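Local structure of core protein VP7 (Bluetongue virus, 1BVP) at residues M12-T17 with A27-I32; A284-T289 with I307-L312. The protein forms trimeric capsomers that coat the VP3 scaffold of the bluetongue virus core and probably contributes to binding of a host cell surface receptor. All blocks are in the same frame, centred on the assembly; numbering follows the deposited sequence.

Interaction 1 (M12-T17 with A27-I32); sequences MRACAT and ANVMEI
Val-29 turns its CG1 methyl into the notch between Ala-14 and Thr-17, and this three-residue apolar cluster joins the two helices of a helix-loop-helix unit in the helical domain of VP7. Segment 12-17 lies in the C-terminal part of helix 2-15 and the residues that follow, whereas 27-32 opens helix 27-44. All three CB bonds point toward the opposing segment; the touching atoms are CB of Ala-14, CG2 of Thr-17 and CG1 of Val-29, and no hydrogen bond crosses. Because Ala-14 contributes no more than a methyl from its side, the backbones come close: the CA atoms of Ala-14 and Val-29 lie 5.8 Å apart. With chi1 of Val-29 at 176°, CG1 extends on the far side of the CA-CB bond from the amide nitrogen and sits between the two methyls, while CG2 leans to the Thr-17 side, farther from Ala-14. The CB of Ala-14 reaches CG1 of Val-29 at 4.2 Å, with Ile-32 standing slightly farther off one turn along the second helix.

Cys-15 points away from helix 27-44 and packs on Met-61, Met-64 and Cys-65 of helix 55-73. The cluster is also part of the trimer interface: Thr-103 of the second subunit packs on both Thr-17 and Val-29, so the neighbouring chain probably helps to bury them, and Asn-107 ND2 of that subunit donates a hydrogen bond to Arg-13 O. On the Thr-17 side, the branch that meets the valine is again a methyl, with CG2 of Thr-17 lying 4.2 Å from CG1 of Val-29.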
loop_
_atom_site.group_PDB
_atom_site.type_symbol
_atom_site.label_atom_id
_atom_site.label_comp_id
_atom_site.label_asym_id
_atom_site.label_seq_id
_atom_site.Cartn_x
_atom_site.Cartn_y
_atom_site.Cartn_z
ATOM N N MET A 12 4.061 -24.089 10.878
ATOM C CA MET A 12 3.440 -23.047 11.707
ATOM C C MET A 12 2.057 -22.694 11.212
ATOM O O MET A 12 1.147 -22.541 12.023
ATOM C CB MET A 12 4.274 -21.791 11.782
ATOM C CG MET A 12 5.657 -21.984 12.345
ATOM S SD MET A 12 6.367 -20.339 12.702
ATOM C CE MET A 12 7.058 -19.900 11.159
ATOM N N ARG A 13 1.870 -22.591 9.892
ATOM C CA ARG A 13 0.530 -22.255 9.395
ATOM C C ARG A 13 -0.469 -23.389 9.697
ATOM O O ARG A 13 -1.649 -23.134 9.928
ATOM C CB ARG A 13 0.542 -21.880 7.906
ATOM C CG ARG A 13 1.468 -20.744 7.540
ATOM C CD ARG A 13 1.435 -20.349 6.034
ATOM N NE ARG A 13 0.325 -19.451 5.727
ATOM C CZ ARG A 13 -0.650 -19.690 4.836
ATOM N NH1 ARG A 13 -0.672 -20.819 4.116
ATOM N NH2 ARG A 13 -1.653 -18.811 4.692
ATOM N N ALA A 14 0.018 -24.630 9.737
ATOM C CA ALA A 14 -0.808 -25.802 10.042
ATOM C C ALA A 14 -1.233 -25.732 11.508
ATOM O O ALA A 14 -2.389 -26.012 11.857
ATOM C CB ALA A 14 -0.011 -27.068 9.797
ATOM N N CYS A 15 -0.299 -25.371 12.385
ATOM C CA CYS A 15 -0.656 -25.288 13.789
ATOM C C CYS A 15 -1.702 -24.200 14.047
ATOM O O CYS A 15 -2.491 -24.310 14.983
ATOM C CB CYS A 15 0.571 -25.010 14.637
ATOM S SG CYS A 15 1.785 -26.291 14.670
ATOM N N ALA A 16 -1.721 -23.145 13.234
ATOM C CA ALA A 16 -2.688 -22.056 13.428
ATOM C C ALA A 16 -4.082 -22.510 13.069
ATOM O O ALA A 16 -5.035 -21.758 13.188
ATOM C CB ALA A 16 -2.318 -20.860 12.600
ATOM N N THR A 17 -4.173 -23.726 12.556
ATOM C CA THR A 17 -5.429 -24.343 12.169
ATOM C C THR A 17 -6.153 -24.925 13.390
ATOM O O THR A 17 -7.375 -24.999 13.422
ATOM C CB THR A 17 -5.104 -25.448 11.179
ATOM O OG1 THR A 17 -5.053 -24.902 9.857
ATOM C CG2 THR A 17 -6.064 -26.542 11.246
ATOM N N ALA A 27 -7.282 -33.088 5.500
ATOM C CA ALA A 27 -6.295 -34.191 5.482
ATOM C C ALA A 27 -4.845 -33.757 5.344
ATOM O O ALA A 27 -3.934 -34.306 5.959
ATOM C CB ALA A 27 -6.633 -35.140 4.384
ATOM N N ASN A 28 -4.654 -32.842 4.418
ATOM C CA ASN A 28 -3.385 -32.232 4.113
ATOM C C ASN A 28 -2.655 -31.816 5.439
ATOM O O ASN A 28 -1.497 -32.154 5.680
ATOM C CB ASN A 28 -3.749 -31.040 3.212
ATOM C CG ASN A 28 -2.551 -30.258 2.751
ATOM O OD1 ASN A 28 -2.416 -29.060 3.053
ATOM N ND2 ASN A 28 -1.666 -30.916 1.999
ATOM N N VAL A 29 -3.372 -31.156 6.336
ATOM C CA VAL A 29 -2.830 -30.716 7.621
ATOM C C VAL A 29 -2.344 -31.853 8.508
ATOM O O VAL A 29 -1.298 -31.748 9.151
ATOM C CB VAL A 29 -3.910 -29.927 8.422
ATOM C CG1 VAL A 29 -3.424 -29.535 9.788
ATOM C CG2 VAL A 29 -4.347 -28.733 7.639
ATOM N N MET A 30 -3.155 -32.892 8.637
ATOM C CA MET A 30 -2.779 -34.023 9.471
ATOM C C MET A 30 -1.573 -34.771 8.922
ATOM O O MET A 30 -0.743 -35.255 9.681
ATOM C CB MET A 30 -3.949 -34.971 9.640
ATOM C CG MET A 30 -4.973 -34.524 10.648
ATOM S SD MET A 30 -6.283 -35.782 10.574
ATOM C CE MET A 30 -6.791 -35.964 12.430
ATOM N N GLU A 31 -1.480 -34.875 7.606
ATOM C CA GLU A 31 -0.359 -35.553 6.994
ATOM C C GLU A 31 0.958 -34.854 7.349
ATOM O O GLU A 31 1.929 -35.499 7.716
ATOM C CB GLU A 31 -0.566 -35.565 5.508
ATOM C CG GLU A 31 0.596 -36.095 4.739
ATOM C CD GLU A 31 0.464 -35.777 3.257
ATOM O OE1 GLU A 31 -0.678 -35.461 2.810
ATOM O OE2 GLU A 31 1.496 -35.824 2.538
ATOM N N ILE A 32 0.947 -33.522 7.308
ATOM C CA ILE A 32 2.108 -32.680 7.615
ATOM C C ILE A 32 2.461 -32.669 9.114
ATOM O O ILE A 32 3.633 -32.859 9.489
ATOM C CB ILE A 32 1.824 -31.215 7.158
ATOM C CG1 ILE A 32 1.777 -31.127 5.633
ATOM C CG2 ILE A 32 2.849 -30.236 7.723
ATOM C CD1 ILE A 32 0.995 -29.910 5.159
#

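Interaction 2 (A284-T289 with I307-L312); sequences AILNRT and ILTLLL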
loop_
_atom_site.group_PDB
_atom_site.type_symbol
_atom_site.label_atom_id
_atom_site.label_comp_id
_atom_site.label_asym_id
_atom_site.label_seq_id
_atom_site.Cartn_x
_atom_site.Cartn_y
_atom_site.Cartn_z
ATOM N N ALA A 284 12.908 -9.786 22.521
ATOM C CA ALA A 284 14.071 -10.669 22.697
ATOM C C ALA A 284 14.558 -11.287 21.392
ATOM O O ALA A 284 15.758 -11.396 21.169
ATOM C CB ALA A 284 13.763 -11.761 23.698
ATOM N N ILE A 285 13.641 -11.722 20.540
ATOM C CA ILE A 285 14.039 -12.306 19.271
ATOM C C ILE A 285 14.642 -11.225 18.365
ATOM O O ILE A 285 15.691 -11.439 17.762
ATOM C CB ILE A 285 12.827 -12.990 18.569
ATOM C CG1 ILE A 285 12.295 -14.134 19.426
ATOM C CG2 ILE A 285 13.203 -13.489 17.191
ATOM C CD1 ILE A 285 10.949 -14.627 18.984
ATOM N N LEU A 286 14.018 -10.054 18.286
ATOM C CA LEU A 286 14.549 -9.003 17.416
ATOM C C LEU A 286 15.914 -8.448 17.874
ATOM O O LEU A 286 16.695 -7.960 17.041
ATOM C CB LEU A 286 13.505 -7.906 17.200
ATOM C CG LEU A 286 12.350 -8.327 16.275
ATOM C CD1 LEU A 286 11.263 -7.297 16.214
ATOM C CD2 LEU A 286 12.845 -8.658 14.864
ATOM N N ASN A 287 16.245 -8.590 19.165
ATOM C CA ASN A 287 17.554 -8.127 19.687
ATOM C C ASN A 287 18.719 -8.853 19.074
ATOM O O ASN A 287 19.859 -8.447 19.225
ATOM C CB ASN A 287 17.680 -8.299 21.206
ATOM C CG ASN A 287 16.891 -7.258 21.966
ATOM O OD1 ASN A 287 16.606 -6.179 21.426
ATOM N ND2 ASN A 287 16.518 -7.564 23.214
ATOM N N ARG A 288 18.438 -9.975 18.444
ATOM C CA ARG A 288 19.465 -10.798 17.845
ATOM C C ARG A 288 19.568 -10.497 16.366
ATOM O O ARG A 288 20.199 -11.245 15.626
ATOM C CB ARG A 288 19.083 -12.268 18.045
ATOM C CG ARG A 288 19.742 -13.010 19.195
ATOM C CD ARG A 288 19.371 -12.561 20.600
ATOM N NE ARG A 288 20.473 -11.842 21.238
ATOM C CZ ARG A 288 21.770 -12.159 21.146
ATOM N NH1 ARG A 288 22.206 -13.226 20.459
ATOM N NH2 ARG A 288 22.663 -11.297 21.617
ATOM N N THR A 289 18.917 -9.423 15.928
ATOM C CA THR A 289 18.914 -9.043 14.519
ATOM C C THR A 289 19.280 -7.564 14.331
ATOM O O THR A 289 19.543 -6.838 15.299
ATOM C CB THR A 289 17.516 -9.295 13.891
ATOM O OG1 THR A 289 16.590 -8.309 14.363
ATOM C CG2 THR A 289 16.982 -10.687 14.284
ATOM N N ILE A 307 13.933 -9.681 5.909
ATOM C CA ILE A 307 12.616 -9.946 5.357
ATOM C C ILE A 307 12.066 -11.282 5.861
ATOM O O ILE A 307 10.927 -11.359 6.327
ATOM C CB ILE A 307 12.654 -9.951 3.848
ATOM C CG1 ILE A 307 13.217 -8.623 3.341
ATOM C CG2 ILE A 307 11.264 -10.180 3.328
ATOM C CD1 ILE A 307 12.335 -7.415 3.683
ATOM N N LEU A 308 12.899 -12.317 5.809
ATOM C CA LEU A 308 12.516 -13.646 6.249
ATOM C C LEU A 308 12.086 -13.638 7.701
ATOM O O LEU A 308 11.019 -14.178 8.065
ATOM C CB LEU A 308 13.698 -14.573 6.126
ATOM C CG LEU A 308 13.513 -15.920 5.446
ATOM C CD1 LEU A 308 14.332 -16.892 6.243
ATOM C CD2 LEU A 308 12.073 -16.348 5.417
ATOM N N THR A 309 12.940 -13.067 8.539
ATOM C CA THR A 309 12.656 -12.976 9.962
ATOM C C THR A 309 11.310 -12.288 10.234
ATOM O O THR A 309 10.557 -12.703 11.114
ATOM C CB THR A 309 13.789 -12.229 10.681
ATOM O OG1 THR A 309 15.044 -12.902 10.455
ATOM C CG2 THR A 309 13.523 -12.151 12.149
ATOM N N LEU A 310 11.001 -11.240 9.479
ATOM C CA LEU A 310 9.739 -10.542 9.658
ATOM C C LEU A 310 8.606 -11.465 9.278
ATOM O O LEU A 310 7.651 -11.591 10.052
ATOM C CB LEU A 310 9.674 -9.239 8.836
ATOM C CG LEU A 310 10.629 -8.165 9.377
ATOM C CD1 LEU A 310 10.778 -7.077 8.369
ATOM C CD2 LEU A 310 10.154 -7.636 10.712
ATOM N N LEU A 311 8.695 -12.107 8.110
ATOM C CA LEU A 311 7.633 -13.021 7.675
ATOM C C LEU A 311 7.421 -14.172 8.660
ATOM O O LEU A 311 6.297 -14.449 9.093
ATOM C CB LEU A 311 7.947 -13.589 6.305
ATOM C CG LEU A 311 7.950 -12.489 5.264
ATOM C CD1 LEU A 311 8.141 -13.121 3.912
ATOM C CD2 LEU A 311 6.631 -11.713 5.327
ATOM N N LEU A 312 8.527 -14.797 9.043
ATOM C CA LEU A 312 8.504 -15.892 9.988
ATOM C C LEU A 312 7.915 -15.443 11.353
ATOM O O LEU A 312 7.040 -16.117 11.934
ATOM C CB LEU A 312 9.925 -16.445 10.114
ATOM C CG LEU A 312 10.363 -17.769 9.437
ATOM C CD1 LEU A 312 9.591 -18.092 8.220
ATOM C CD2 LEU A 312 11.839 -17.734 9.135
#
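Two threonines meet methyl to methyl where the contact is tightest: CG2 of Thr-309 lies 4.3 Å from CG2 of Thr-289. Leu-286 completes the apolar patch by extending its CD2 branch alongside, 4.5 Å from the same CG2 of Thr-309. The Thr-309 methyl can face both because its hydroxyl is turned back along the helix (chi1 -58°), where OG1 bonds to Asp-305 O; Ala-73 of helix 55-73 packs on this side chain too. Even here the fit is modest, with the CA atoms of Leu-286 and Thr-309 8.7 Å apart.

Segment 284-289 carries the C-terminal part of helix 276-286 and a type I beta turn, Leu-286 to Thr-289, laid against the N-terminal half of helix 304-323. Leu-286 O takes two bonds from Thr-289, one from N and one from OG1, the latter at 2.7 Å to Leu-286 O, in the carbonyl plane and on a lone pair (C=O...OG1 angle 126°). OG1 of Thr-289 is also hydrogen-bonded to Leu-291 N.

Across the turn the packing gives way to solvent. Asn-287 and Arg-288 are exposed and do not touch 307-312; Asn-287, a predicted N-glycosylation site without sugar here, hydrogen-bonds through OD1 to Asn-293 ND2.

From the N terminus, helix 2-15 turns through a short loop into helix 27-44, and interaction 1 closes that loop. The chain then builds helices 55-73 and 103-116, passes out through the beta strands between residues 122 and 252, and returns to the helical domain, where interaction 2 closes the connection between helices 276-286 and 304-323. The two loops follow in series, neither nesting nor crossing, with centres 23 Å apart. Helix 55-73 packs on side chains of both contacts, and helix 304-323 also reaches Met-12, whose CE lies 3.9 Å from Leu-312 O. Helices 2-15 and 55-73 thus pack on helix 304-323, which follows the beta strands in sequence.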